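Local coordinates for cellulosomal family-48 processive glycoside hydrolase (Bacteroides cellulosolvens, PDB 2Y3N), which probably cleaves cellulose processively from chain ends as a cellobiosidase, and through this calcium-binding type II dockerin domain docks onto cohesin in the cellulosome, at residues Ile15-Ala18 with Asp19-Leu23. Sequence-based numbering, arbitrary orientation.
With CA (calcium ion), chain G.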
loop_
_atom_site.group_PDB
_atom_site.type_symbol
_atom_site.label_atom_id
_atom_site.label_comp_id
_atom_site.label_asym_id
_atom_site.label_seq_id
_atom_site.Cartn_x
_atom_site.Cartn_y
_atom_site.Cartn_z
ATOM N N ILE D 15 -9.634 -5.608 -8.992
ATOM C CA ILE D 15 -9.410 -6.363 -7.788
ATOM C C ILE D 15 -8.457 -5.521 -6.971
ATOM O O ILE D 15 -7.298 -5.416 -7.315
ATOM C CB ILE D 15 -8.713 -7.707 -8.065
ATOM C CG1 ILE D 15 -9.460 -8.545 -9.131
ATOM C CG2 ILE D 15 -8.454 -8.530 -6.732
ATOM C CD1 ILE D 15 -10.860 -8.647 -8.886
ATOM N N ASN D 16 -8.944 -4.989 -5.856
ATOM C CA ASN D 16 -8.110 -4.254 -4.927
ATOM C C ASN D 16 -8.489 -4.511 -3.436
ATOM O O ASN D 16 -9.123 -5.534 -3.072
ATOM C CB ASN D 16 -8.129 -2.749 -5.273
ATOM C CG ASN D 16 -9.568 -2.144 -5.275
ATOM O OD1 ASN D 16 -10.441 -2.589 -4.527
ATOM N ND2 ASN D 16 -9.791 -1.114 -6.107
ATOM N N MET D 17 -8.082 -3.597 -2.579
ATOM C CA MET D 17 -8.177 -3.811 -1.111
ATOM C C MET D 17 -9.630 -3.715 -0.637
ATOM O O MET D 17 -10.013 -4.312 0.401
ATOM C CB MET D 17 -7.263 -2.804 -0.369
ATOM C CG MET D 17 -7.207 -3.018 1.148
ATOM S SD MET D 17 -6.592 -4.630 1.631
ATOM C CE MET D 17 -4.823 -4.356 1.470
ATOM N N ALA D 18 -10.452 -2.980 -1.397
ATOM C CA ALA D 18 -11.882 -2.868 -1.093
ATOM C C ALA D 18 -12.540 -4.216 -1.204
ATOM O O ALA D 18 -13.467 -4.503 -0.435
ATOM C CB ALA D 18 -12.601 -1.815 -1.987
ATOM N N ASP D 19 -12.117 -5.024 -2.179
ATOM C CA ASP D 19 -12.550 -6.423 -2.233
ATOM C C ASP D 19 -12.033 -7.258 -1.065
ATOM O O ASP D 19 -12.775 -8.049 -0.471
ATOM C CB ASP D 19 -12.102 -7.086 -3.525
ATOM C CG ASP D 19 -12.618 -6.364 -4.723
ATOM O OD1 ASP D 19 -13.843 -6.317 -4.896
ATOM O OD2 ASP D 19 -11.785 -5.812 -5.442
ATOM N N VAL D 20 -10.763 -7.098 -0.735
ATOM C CA VAL D 20 -10.210 -7.891 0.397
ATOM C C VAL D 20 -10.937 -7.528 1.722
ATOM O O VAL D 20 -11.107 -8.359 2.587
ATOM C CB VAL D 20 -8.703 -7.649 0.552
ATOM C CG1 VAL D 20 -8.153 -8.512 1.634
ATOM C CG2 VAL D 20 -7.985 -7.922 -0.746
ATOM N N MET D 21 -11.354 -6.276 1.859
ATOM C CA MET D 21 -12.048 -5.785 3.053
ATOM C C MET D 21 -13.461 -6.412 3.212
ATOM O O MET D 21 -14.014 -6.435 4.310
ATOM C CB MET D 21 -12.184 -4.292 2.883
ATOM C CG MET D 21 -12.171 -3.453 4.114
ATOM S SD MET D 21 -10.737 -3.542 5.170
ATOM C CE MET D 21 -9.396 -3.147 4.089
ATOM N N ILE D 22 -14.027 -6.898 2.102
ATOM C CA ILE D 22 -15.272 -7.629 2.081
ATOM C C ILE D 22 -15.076 -9.044 2.596
ATOM O O ILE D 22 -15.920 -9.554 3.314
ATOM C CB ILE D 22 -15.935 -7.684 0.627
ATOM C CG1 ILE D 22 -16.276 -6.288 0.079
ATOM C CG2 ILE D 22 -17.176 -8.597 0.616
ATOM C CD1 ILE D 22 -17.184 -5.479 0.962
ATOM N N LEU D 23 -13.991 -9.701 2.214
ATOM C CA LEU D 23 -13.573 -10.930 2.883
ATOM C C LEU D 23 -13.411 -10.610 4.387
ATOM O O LEU D 23 -13.943 -11.305 5.244
ATOM C CB LEU D 23 -12.200 -11.362 2.338
ATOM C CG LEU D 23 -11.811 -12.835 2.151
ATOM C CD1 LEU D 23 -10.630 -12.947 1.169
ATOM C CD2 LEU D 23 -11.473 -13.527 3.477
HETATM CA CA CA G . -13.569 -4.886 -6.920
HETATM O O HOH W 1 -12.932 -2.889 -5.639
#
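N16 and D19 form a capping box at the N-terminus of helix 17-26, a local contact that joins the end of the first calcium loop to the first turns of the helix. The backbone N of N16 donates to D19 OD2 over 3.0 Å, nearly straight at 164°, and takes the anti lone pair of the carboxylate. In return, N16 OD1 accepts a weak capping bond from A18 N (3.2 Å); chi1 of 57° sets its amide between backbone N and carbonyl carbon, turning OD1 back over the helix end. Both oxygens of D19 also bind the calcium ion, each at 2.5 Å, so OD2 serves metal and cap together and the carboxylate is held against rotation. A water on the calcium donates to N16 OD1 (2.7 Å), so N16 belongs to the second shell and holds a first-shell water in place. D8, N10, D12 and the V14 carbonyl complete the site. Helix bonds follow, V20 N to N16 O at 3.3 Å and M21 N to M17 O at 2.8 Å. On the side turned to the chain of another protein, M17, bent at chi2 and chi3, sets SD against V20 CB and CG 3.7 Å from M21 CE. N16 ND2 donates a hydrogen bond to the backbone of that chain, while V20 also reaches L56 of helix 50-59. The bidentate acid at the twelfth position, counting D8 as the first, is the EF-hand feature of dockerin calcium loops; here it also closes the capping box.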